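PDB 4R7R: putative lipoprotein from Clostridium perfringens ATCC 13124, which is of unknown function but, as a putative lipoprotein with an alpha-beta fold, is probably anchored to the cell membrane through a lipid. Local coordinates for residues Leu7-Val18 with Leu50-Asn60; Leu76-Asp84 with Ile91-Asp99. All coordinates share one frame; numbering follows the deposited sequence.

Contact 1: Leu7-Val18 with Leu50-Asn60; sequences LNYHTKNLSELV and LKSLKDSNFIN. With GOL (glycerol), chain B.
Leu7 and Asn8, just before helix 9-17, and Thr11 in its first turn pack against Phe58 in a largely apolar surface contact, and further along the helix Leu50, near the end of helix 45-52, takes over. The two segments together bury 470 Å². Phe58 belongs to strand 58-59, at one border of the antiparallel sheet, so the contact ties the N-terminal helix both to that strand and to the helix preceding it. Asn8 lays its CB over the centre of the Phe58 ring, a CH-pi contact of 3.4 Å from CB to the ring centroid, only 12° off the ring normal. At the ring edge, near its plane, stands Thr11, whose OG1 lies 3.4 Å from Phe58 CE1; that hydroxyl is bonded to Asp103, which also receives the backbone N-H of His10. The other branch of Thr11, CG2, anti to the backbone N, meets Leu53 CD1 tip to tip at 3.8 Å and is equally near Leu50 CD2. Leu50 spreads its two methyls along one face of the helix: CD2 meets Thr11, and CD1 reaches Ser15 CA at 3.7 Å and Val18 CG2. Leu7 runs the other way, CB beside Phe58 CB and CD2 3.6 Å from Asn60 OD1. On the polar side, a glycerol spans the segments: Asn8 ND2 donates to its O3 (2.6 Å), and its O1 donates to Leu50 O (2.8 Å). With Asn8 chi1 at 64°, CG sits between the backbone N and the carbonyl carbon, which swings the amide off the ring and toward the glycerol. That polar bridge is made by a molecule that probably came from the crystallisation liquor, so the protein's own hold in this contact is apolar.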
loop_
_atom_site.group_PDB
_atom_site.type_symbol
_atom_site.label_atom_id
_atom_site.label_comp_id
_atom_site.label_asym_id
_atom_site.label_seq_id
_atom_site.Cartn_x
_atom_site.Cartn_y
_atom_site.Cartn_z
ATOM N N LEU A 7 -14.672 2.221 -5.433
ATOM C CA LEU A 7 -13.323 2.746 -5.524
ATOM C C LEU A 7 -12.395 1.941 -4.630
ATOM O O LEU A 7 -11.178 2.051 -4.737
ATOM C CB LEU A 7 -13.302 4.225 -5.137
ATOM C CG LEU A 7 -14.280 5.063 -5.966
ATOM C CD1 LEU A 7 -14.418 6.445 -5.387
ATOM C CD2 LEU A 7 -13.792 5.143 -7.393
ATOM N N ASN A 8 -12.975 1.111 -3.767
ATOM C CA ASN A 8 -12.184 0.346 -2.811
ATOM C C ASN A 8 -12.145 -1.163 -3.046
ATOM O O ASN A 8 -11.819 -1.917 -2.123
ATOM C CB ASN A 8 -12.711 0.591 -1.408
ATOM C CG ASN A 8 -14.107 0.083 -1.233
ATOM O OD1 ASN A 8 -14.867 -0.006 -2.197
ATOM N ND2 ASN A 8 -14.459 -0.273 -0.005
ATOM N N TYR A 9 -12.481 -1.594 -4.263
ATOM C CA TYR A 9 -12.574 -3.009 -4.600
ATOM C C TYR A 9 -11.402 -3.850 -4.091
ATOM O O TYR A 9 -11.615 -4.852 -3.402
ATOM C CB TYR A 9 -12.698 -3.187 -6.122
ATOM C CG TYR A 9 -12.834 -4.633 -6.570
ATOM C CD1 TYR A 9 -11.717 -5.374 -6.986
ATOM C CD2 TYR A 9 -14.087 -5.264 -6.589
ATOM C CE1 TYR A 9 -11.847 -6.699 -7.397
ATOM C CE2 TYR A 9 -14.223 -6.598 -7.007
ATOM C CZ TYR A 9 -13.102 -7.296 -7.402
ATOM O OH TYR A 9 -13.231 -8.599 -7.802
ATOM N N HIS A 10 -10.176 -3.450 -4.421
ATOM C CA HIS A 10 -9.026 -4.310 -4.150
ATOM C C HIS A 10 -8.631 -4.266 -2.685
ATOM O O HIS A 10 -8.084 -5.237 -2.155
ATOM C CB HIS A 10 -7.813 -3.923 -5.008
ATOM C CG HIS A 10 -7.932 -4.307 -6.450
ATOM N ND1 HIS A 10 -8.261 -5.584 -6.858
ATOM C CD2 HIS A 10 -7.747 -3.586 -7.577
ATOM C CE1 HIS A 10 -8.276 -5.628 -8.180
ATOM N NE2 HIS A 10 -7.970 -4.427 -8.639
ATOM N N THR A 11 -8.888 -3.138 -2.037
ATOM C CA THR A 11 -8.533 -2.977 -0.623
ATOM C C THR A 11 -9.418 -3.842 0.274
ATOM O O THR A 11 -8.951 -4.439 1.237
ATOM C CB THR A 11 -8.648 -1.508 -0.184
ATOM O OG1 THR A 11 -7.857 -0.695 -1.061
ATOM C CG2 THR A 11 -8.185 -1.333 1.256
ATOM N N LYS A 12 -10.700 -3.908 -0.065
ATOM C CA LYS A 12 -11.639 -4.769 0.635
ATOM C C LYS A 12 -11.203 -6.238 0.545
ATOM O O LYS A 12 -11.281 -6.981 1.529
ATOM C CB LYS A 12 -13.046 -4.559 0.064
ATOM C CG LYS A 12 -14.041 -5.661 0.355
ATOM C CD LYS A 12 -15.448 -5.196 0.022
ATOM C CE LYS A 12 -15.742 -3.865 0.705
ATOM N NZ LYS A 12 -17.204 -3.608 0.852
ATOM N N ASN A 13 -10.713 -6.647 -0.623
ATOM C CA ASN A 13 -10.240 -8.012 -0.796
ATOM C C ASN A 13 -8.966 -8.278 -0.021
ATOM O O ASN A 13 -8.810 -9.338 0.581
ATOM C CB ASN A 13 -10.035 -8.323 -2.276
ATOM C CG ASN A 13 -11.349 -8.558 -2.993
ATOM O OD1 ASN A 13 -12.371 -8.836 -2.356
ATOM N ND2 ASN A 13 -11.338 -8.440 -4.317
ATOM N N LEU A 14 -8.062 -7.311 -0.022
ATOM C CA LEU A 14 -6.829 -7.465 0.721
ATOM C C LEU A 14 -7.164 -7.526 2.200
ATOM O O LEU A 14 -6.660 -8.384 2.933
ATOM C CB LEU A 14 -5.867 -6.315 0.433
ATOM C CG LEU A 14 -4.585 -6.374 1.260
ATOM C CD1 LEU A 14 -3.822 -7.643 0.919
ATOM C CD2 LEU A 14 -3.733 -5.134 1.031
ATOM N N SER A 15 -8.050 -6.624 2.613
ATOM C CA SER A 15 -8.461 -6.492 4.005
ATOM C C SER A 15 -9.014 -7.800 4.561
ATOM O O SER A 15 -8.721 -8.158 5.701
ATOM C CB SER A 15 -9.497 -5.377 4.142
ATOM O OG SER A 15 -9.987 -5.292 5.466
ATOM N N GLU A 16 -9.800 -8.508 3.749
ATOM C CA GLU A 16 -10.313 -9.829 4.113
ATOM C C GLU A 16 -9.186 -10.856 4.230
ATOM O O GLU A 16 -9.207 -11.729 5.102
ATOM C CB GLU A 16 -11.350 -10.304 3.091
ATOM C CG GLU A 16 -11.582 -11.822 3.063
ATOM C CD GLU A 16 -12.346 -12.340 4.280
ATOM O OE1 GLU A 16 -13.062 -11.535 4.915
ATOM O OE2 GLU A 16 -12.232 -13.550 4.602
ATOM N N LEU A 17 -8.194 -10.741 3.355
ATOM C CA LEU A 17 -7.072 -11.669 3.366
ATOM C C LEU A 17 -6.093 -11.429 4.530
ATOM O O LEU A 17 -5.607 -12.392 5.120
ATOM C CB LEU A 17 -6.341 -11.604 2.025
ATOM C CG LEU A 17 -7.153 -12.129 0.845
ATOM C CD1 LEU A 17 -6.462 -11.788 -0.464
ATOM C CD2 LEU A 17 -7.335 -13.614 0.972
ATOM N N VAL A 18 -5.819 -10.166 4.880
ATOM C CA VAL A 18 -4.884 -9.849 5.975
ATOM C C VAL A 18 -5.459 -10.264 7.346
ATOM O O VAL A 18 -4.801 -10.139 8.387
ATOM C CB VAL A 18 -4.514 -8.339 5.989
ATOM C CG1 VAL A 18 -3.330 -8.059 6.912
ATOM C CG2 VAL A 18 -4.153 -7.873 4.590
ATOM N N LEU A 50 -5.155 -0.423 7.211
ATOM C CA LEU A 50 -6.431 -0.824 6.631
ATOM C C LEU A 50 -7.580 -0.552 7.603
ATOM O O LEU A 50 -8.672 -0.149 7.192
ATOM C CB LEU A 50 -6.414 -2.312 6.235
ATOM C CG LEU A 50 -5.426 -2.765 5.145
ATOM C CD1 LEU A 50 -5.679 -4.211 4.743
ATOM C CD2 LEU A 50 -5.449 -1.858 3.909
ATOM N N LYS A 51 -7.333 -0.768 8.889
ATOM C CA LYS A 51 -8.367 -0.566 9.895
ATOM C C LYS A 51 -8.655 0.924 10.074
ATOM O O LYS A 51 -9.732 1.306 10.531
ATOM C CB LYS A 51 -7.959 -1.191 11.233
ATOM C CG LYS A 51 -8.067 -2.715 11.282
ATOM C CD LYS A 51 -7.346 -3.279 12.512
ATOM C CE LYS A 51 -7.971 -4.584 13.021
ATOM N NZ LYS A 51 -7.815 -5.736 12.088
ATOM N N SER A 52 -7.688 1.760 9.707
ATOM C CA SER A 52 -7.819 3.198 9.904
ATOM C C SER A 52 -8.482 3.885 8.693
ATOM O O SER A 52 -8.918 5.038 8.782
ATOM C CB SER A 52 -6.449 3.822 10.191
ATOM O OG SER A 52 -5.695 3.974 8.991
ATOM N N LEU A 53 -8.559 3.178 7.567
ATOM C CA LEU A 53 -9.137 3.763 6.351
ATOM C C LEU A 53 -10.630 4.052 6.479
ATOM O O LEU A 53 -11.431 3.172 6.824
ATOM C CB LEU A 53 -8.928 2.847 5.133
ATOM C CG LEU A 53 -7.490 2.584 4.715
ATOM C CD1 LEU A 53 -7.459 1.725 3.464
ATOM C CD2 LEU A 53 -6.743 3.886 4.530
ATOM N N LYS A 54 -10.993 5.290 6.179
ATOM C CA LYS A 54 -12.388 5.639 5.996
ATOM C C LYS A 54 -12.672 5.648 4.495
ATOM O O LYS A 54 -11.746 5.675 3.678
ATOM C CB LYS A 54 -12.698 6.994 6.630
ATOM C CG LYS A 54 -12.274 7.114 8.092
ATOM C CD LYS A 54 -12.002 8.571 8.473
ATOM C CE LYS A 54 -12.064 8.797 9.994
ATOM N NZ LYS A 54 -10.917 8.181 10.746
ATOM N N ASP A 55 -13.948 5.642 4.136
ATOM C CA ASP A 55 -14.360 5.580 2.737
ATOM C C ASP A 55 -13.919 6.790 1.907
ATOM O O ASP A 55 -13.705 6.676 0.700
ATOM C CB ASP A 55 -15.879 5.427 2.654
ATOM C CG ASP A 55 -16.424 4.471 3.706
ATOM O OD1 ASP A 55 -16.766 3.315 3.349
ATOM O OD2 ASP A 55 -16.501 4.885 4.892
ATOM N N SER A 56 -13.785 7.944 2.549
ATOM C CA SER A 56 -13.360 9.155 1.856
ATOM C C SER A 56 -11.879 9.123 1.467
ATOM O O SER A 56 -11.405 10.000 0.747
ATOM C CB SER A 56 -13.641 10.376 2.729
ATOM O OG SER A 56 -13.069 10.208 4.017
ATOM N N ASN A 57 -11.149 8.121 1.950
ATOM C CA ASN A 57 -9.756 7.936 1.570
ATOM C C ASN A 57 -9.619 7.398 0.155
ATOM O O ASN A 57 -8.564 7.510 -0.455
ATOM C CB ASN A 57 -9.064 6.987 2.537
ATOM C CG ASN A 57 -8.907 7.577 3.920
ATOM O OD1 ASN A 57 -9.487 7.078 4.885
ATOM N ND2 ASN A 57 -8.119 8.636 4.027
ATOM N N PHE A 58 -10.684 6.790 -0.359
ATOM C CA PHE A 58 -10.662 6.179 -1.684
ATOM C C PHE A 58 -11.049 7.182 -2.747
ATOM O O PHE A 58 -12.157 7.711 -2.736
ATOM C CB PHE A 58 -11.598 4.972 -1.725
ATOM C CG PHE A 58 -11.201 3.892 -0.772
ATOM C CD1 PHE A 58 -10.242 2.949 -1.133
ATOM C CD2 PHE A 58 -11.738 3.842 0.512
ATOM C CE1 PHE A 58 -9.844 1.947 -0.240
ATOM C CE2 PHE A 58 -11.348 2.840 1.411
ATOM C CZ PHE A 58 -10.395 1.890 1.026
ATOM N N ILE A 59 -10.134 7.447 -3.671
ATOM C CA ILE A 59 -10.404 8.424 -4.719
ATOM C C ILE A 59 -10.417 7.785 -6.111
ATOM O O ILE A 59 -10.110 6.601 -6.266
ATOM C CB ILE A 59 -9.371 9.557 -4.686
ATOM C CG1 ILE A 59 -7.965 9.007 -4.949
ATOM C CG2 ILE A 59 -9.414 10.248 -3.349
ATOM C CD1 ILE A 59 -6.900 10.049 -4.994
ATOM N N ASN A 60 -10.772 8.580 -7.114
ATOM C CA ASN A 60 -10.827 8.115 -8.498
ATOM C C ASN A 60 -9.462 7.953 -9.159
ATOM O O ASN A 60 -8.456 8.479 -8.678
ATOM C CB ASN A 60 -11.672 9.078 -9.332
ATOM C CG ASN A 60 -13.129 9.102 -8.899
ATOM O OD1 ASN A 60 -13.917 8.234 -9.283
ATOM N ND2 ASN A 60 -13.496 10.099 -8.096
HETATM C C1 GOL B . -11.112 -1.299 5.089
HETATM O O1 GOL B . -9.736 -1.613 5.114
HETATM C C2 GOL B . -11.760 -1.891 3.839
HETATM O O2 GOL B . -12.617 -2.955 4.200
HETATM C C3 GOL B . -12.548 -0.806 3.108
HETATM O O3 GOL B . -13.048 -1.313 1.889
HETATM O O HOH W 1 -10.076 3.752 -6.053
#

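Contact 2: Leu76-Asp84 with Ile91-Asp99; sequences LNSEKYVID and ITLYPWDSD
Val82 fits against Tyr94, with CB over one ring face, 4.1 Å from the centroid and toward the rim. Chi1 of 55° puts Tyr94 CG between the backbone N and the carbonyl carbon, and the ring lies alongside Val82, pointing the same way. Val82 CG1 packs on the phenol end, near CZ and OH, while CG2 meets Trp96 CB, so the branched side chain sits between two aromatic residues. Tyr94 OH donates to Asp84 OD2 over 2.8 Å, on the syn side and 27° out of the carboxylate plane, while OD1 pairs with Lys71. Strands 80-85 and 90-95 form an antiparallel beta hairpin within the sheet; the axes of segments 80-84 and 91-95 approach to 4.6 Å, with their N-to-C directions 167° apart. Val82-Tyr94 and Asp84-Thr92 are hydrogen-bonded pairs; Ile83-Leu93 is a non-hydrogen-bonded one. On the face carrying Ile83 and Leu93, Ile83 CG1 lies 4.0 Å from Leu93 CG, and Ile83 CG2 abuts Ile91 CD1. The Tyr81 ring packs against Pro95, the first residue of a type I turn that ends at Ser98; Pro95 CA sits over one ring face, and Leu93 CD2 lies at the ring edge. Where strand 91-95 gives way to the turn, Trp96 meets Lys80 at about a right angle, Lys80 CG 3.6 Å from Trp96 CB.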
loop_
_atom_site.group_PDB
_atom_site.type_symbol
_atom_site.label_atom_id
_atom_site.label_comp_id
_atom_site.label_asym_id
_atom_site.label_seq_id
_atom_site.Cartn_x
_atom_site.Cartn_y
_atom_site.Cartn_z
ATOM N N LEU A 76 0.905 -12.730 1.023
ATOM C CA LEU A 76 0.059 -13.571 1.863
ATOM C C LEU A 76 0.316 -15.025 1.486
ATOM O O LEU A 76 1.210 -15.310 0.683
ATOM C CB LEU A 76 -1.420 -13.214 1.705
ATOM C CG LEU A 76 -1.768 -11.735 1.905
ATOM C CD1 LEU A 76 -2.135 -11.084 0.578
ATOM C CD2 LEU A 76 -2.889 -11.573 2.910
ATOM N N ASN A 77 -0.456 -15.939 2.064
ATOM C CA ASN A 77 -0.277 -17.361 1.795
ATOM C C ASN A 77 -0.288 -17.680 0.290
ATOM O O ASN A 77 0.724 -18.106 -0.268
ATOM C CB ASN A 77 -1.357 -18.182 2.523
ATOM C CG ASN A 77 -0.869 -18.755 3.859
ATOM O OD1 ASN A 77 -0.189 -19.785 3.896
ATOM N ND2 ASN A 77 -1.227 -18.092 4.959
ATOM N N SER A 78 -1.420 -17.450 -0.365
ATOM C CA SER A 78 -1.550 -17.750 -1.788
ATOM C C SER A 78 -1.410 -16.501 -2.663
ATOM O O SER A 78 -0.753 -16.532 -3.703
ATOM C CB SER A 78 -2.893 -18.432 -2.053
ATOM O OG SER A 78 -3.948 -17.732 -1.417
ATOM N N GLU A 79 -2.027 -15.408 -2.220
ATOM C CA GLU A 79 -2.086 -14.157 -2.976
ATOM C C GLU A 79 -0.893 -13.240 -2.738
ATOM O O GLU A 79 -0.233 -13.327 -1.707
ATOM C CB GLU A 79 -3.367 -13.399 -2.617
ATOM C CG GLU A 79 -4.625 -13.950 -3.252
ATOM C CD GLU A 79 -4.886 -13.349 -4.625
ATOM O OE1 GLU A 79 -5.860 -13.788 -5.289
ATOM O OE2 GLU A 79 -4.120 -12.436 -5.031
ATOM N N LYS A 80 -0.628 -12.357 -3.696
ATOM C CA LYS A 80 0.297 -11.250 -3.480
ATOM C C LYS A 80 -0.363 -9.919 -3.884
ATOM O O LYS A 80 -1.005 -9.815 -4.931
ATOM C CB LYS A 80 1.619 -11.439 -4.249
ATOM C CG LYS A 80 2.475 -10.137 -4.254
ATOM C CD LYS A 80 3.979 -10.351 -4.440
ATOM C CE LYS A 80 4.433 -10.115 -5.877
ATOM N NZ LYS A 80 5.912 -10.276 -6.010
ATOM N N TYR A 81 -0.209 -8.900 -3.046
ATOM C CA TYR A 81 -0.718 -7.592 -3.398
ATOM C C TYR A 81 0.423 -6.579 -3.462
ATOM O O TYR A 81 1.503 -6.776 -2.890
ATOM C CB TYR A 81 -1.801 -7.154 -2.407
ATOM C CG TYR A 81 -3.198 -7.700 -2.720
ATOM C CD1 TYR A 81 -3.466 -9.063 -2.663
ATOM C CD2 TYR A 81 -4.242 -6.846 -3.055
ATOM C CE1 TYR A 81 -4.717 -9.559 -2.945
ATOM C CE2 TYR A 81 -5.510 -7.332 -3.330
ATOM C CZ TYR A 81 -5.741 -8.690 -3.281
ATOM O OH TYR A 81 -7.002 -9.181 -3.563
ATOM N N VAL A 82 0.174 -5.488 -4.168
ATOM C CA VAL A 82 1.176 -4.472 -4.373
ATOM C C VAL A 82 0.610 -3.134 -3.929
ATOM O O VAL A 82 -0.542 -2.815 -4.209
ATOM C CB VAL A 82 1.624 -4.416 -5.866
ATOM C CG1 VAL A 82 2.530 -3.249 -6.117
ATOM C CG2 VAL A 82 2.310 -5.716 -6.266
ATOM N N ILE A 83 1.414 -2.365 -3.197
ATOM C CA ILE A 83 1.075 -0.975 -2.931
ATOM C C ILE A 83 2.175 -0.075 -3.500
ATOM O O ILE A 83 3.352 -0.198 -3.121
ATOM C CB ILE A 83 0.908 -0.682 -1.428
ATOM C CG1 ILE A 83 -0.017 -1.703 -0.770
ATOM C CG2 ILE A 83 0.375 0.739 -1.214
ATOM C CD1 ILE A 83 -0.110 -1.546 0.736
ATOM N N ASP A 84 1.806 0.816 -4.417
ATOM C CA ASP A 84 2.777 1.762 -4.943
ATOM C C ASP A 84 2.715 3.043 -4.107
ATOM O O ASP A 84 1.628 3.568 -3.864
ATOM C CB ASP A 84 2.518 2.052 -6.427
ATOM C CG ASP A 84 2.813 0.846 -7.328
ATOM O OD1 ASP A 84 3.689 0.025 -6.964
ATOM O OD2 ASP A 84 2.182 0.721 -8.409
ATOM N N ILE A 91 -1.333 6.726 -2.771
ATOM C CA ILE A 91 -0.868 5.363 -3.001
ATOM C C ILE A 91 -1.825 4.656 -3.962
ATOM O O ILE A 91 -2.951 5.114 -4.168
ATOM C CB ILE A 91 -0.774 4.543 -1.690
ATOM C CG1 ILE A 91 -2.167 4.174 -1.193
ATOM C CG2 ILE A 91 -0.017 5.290 -0.592
ATOM C CD1 ILE A 91 -2.144 3.139 -0.106
ATOM N N THR A 92 -1.369 3.563 -4.571
ATOM C CA THR A 92 -2.250 2.688 -5.332
ATOM C C THR A 92 -2.087 1.282 -4.778
ATOM O O THR A 92 -1.062 0.962 -4.170
ATOM C CB THR A 92 -1.957 2.675 -6.850
ATOM O OG1 THR A 92 -0.644 2.149 -7.095
ATOM C CG2 THR A 92 -2.104 4.073 -7.456
ATOM N N LEU A 93 -3.096 0.449 -5.000
ATOM C CA LEU A 93 -3.173 -0.855 -4.368
ATOM C C LEU A 93 -3.884 -1.813 -5.322
ATOM O O LEU A 93 -4.981 -1.504 -5.839
ATOM C CB LEU A 93 -3.914 -0.752 -3.023
ATOM C CG LEU A 93 -3.847 -1.916 -2.020
ATOM C CD1 LEU A 93 -4.233 -1.424 -0.628
ATOM C CD2 LEU A 93 -4.744 -3.083 -2.434
ATOM N N TYR A 94 -3.267 -2.974 -5.551
ATOM C CA TYR A 94 -3.787 -3.912 -6.535
ATOM C C TYR A 94 -3.143 -5.289 -6.380
ATOM O O TYR A 94 -2.049 -5.399 -5.804
ATOM C CB TYR A 94 -3.573 -3.361 -7.949
ATOM C CG TYR A 94 -2.146 -2.982 -8.291
ATOM C CD1 TYR A 94 -1.323 -3.868 -8.973
ATOM C CD2 TYR A 94 -1.629 -1.728 -7.953
ATOM C CE1 TYR A 94 -0.012 -3.530 -9.301
ATOM C CE2 TYR A 94 -0.336 -1.376 -8.278
ATOM C CZ TYR A 94 0.475 -2.278 -8.955
ATOM O OH TYR A 94 1.771 -1.938 -9.292
ATOM N N PRO A 95 -3.830 -6.347 -6.865
ATOM C CA PRO A 95 -3.197 -7.666 -6.808
ATOM C C PRO A 95 -2.023 -7.680 -7.768
ATOM O O PRO A 95 -2.048 -6.963 -8.784
ATOM C CB PRO A 95 -4.315 -8.636 -7.234
ATOM C CG PRO A 95 -5.326 -7.803 -7.939
ATOM C CD PRO A 95 -5.184 -6.387 -7.447
ATOM N N TRP A 96 -1.003 -8.472 -7.451
ATOM C CA TRP A 96 0.264 -8.410 -8.179
ATOM C C TRP A 96 0.116 -8.750 -9.662
ATOM O O TRP A 96 0.894 -8.300 -10.493
ATOM C CB TRP A 96 1.276 -9.359 -7.539
ATOM C CG TRP A 96 0.976 -10.789 -7.852
ATOM C CD1 TRP A 96 -0.130 -11.503 -7.464
ATOM C CD2 TRP A 96 1.773 -11.677 -8.641
ATOM N NE1 TRP A 96 -0.059 -12.781 -7.958
ATOM C CE2 TRP A 96 1.097 -12.917 -8.682
ATOM C CE3 TRP A 96 2.993 -11.546 -9.311
ATOM C CZ2 TRP A 96 1.604 -14.025 -9.365
ATOM C CZ3 TRP A 96 3.504 -12.652 -9.994
ATOM C CH2 TRP A 96 2.805 -13.875 -10.018
ATOM N N ASP A 97 -0.881 -9.561 -9.984
ATOM C CA ASP A 97 -1.043 -10.068 -11.339
ATOM C C ASP A 97 -2.233 -9.421 -12.050
ATOM O O ASP A 97 -2.678 -9.902 -13.094
ATOM C CB ASP A 97 -1.210 -11.603 -11.318
ATOM C CG ASP A 97 -2.487 -12.047 -10.593
ATOM O OD1 ASP A 97 -3.013 -13.153 -10.895
ATOM O OD2 ASP A 97 -2.966 -11.278 -9.717
ATOM N N SER A 98 -2.785 -8.358 -11.482
ATOM C CA SER A 98 -3.839 -7.670 -12.206
ATOM C C SER A 98 -3.959 -6.218 -11.845
ATOM O O SER A 98 -4.575 -5.868 -10.830
ATOM C CB SER A 98 -5.180 -8.329 -11.990
ATOM O OG SER A 98 -6.115 -7.637 -12.791
ATOM N N ASP A 99 -3.393 -5.384 -12.706
ATOM C CA ASP A 99 -3.315 -3.960 -12.465
ATOM C C ASP A 99 -4.120 -3.178 -13.499
ATOM O O ASP A 99 -3.836 -2.005 -13.747
ATOM C CB ASP A 99 -1.845 -3.499 -12.461
ATOM C CG ASP A 99 -1.166 -3.591 -13.852
ATOM O OD1 ASP A 99 -0.059 -3.017 -14.008
ATOM O OD2 ASP A 99 -1.714 -4.222 -14.789
HETATM O O HOH W 2 0.787 2.296 -9.633
#

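How the contacts relate
Contact 2 is the buried one, joining neighbouring strands inside the sheet, whereas contact 1 lies at the surface, where helix 9-17 meets helix 45-52 and the border strand 58-59. Their chemistry follows: the hairpin is knit by five backbone hydrogen bonds and a tyrosine-aspartate bond, while the helix contact has none directly between its segments and depends on apolar packing. Yet helix 9-17, one side of contact 1, also rests on the hairpin of contact 2. His10 ND1 packs 3.2 Å from Pro95 CD, Asn13 CB lies 3.4 Å from Tyr81 OH, and Leu17 CB is 3.6 Å from Leu76 CD2, with the contact centres about 13 Å apart.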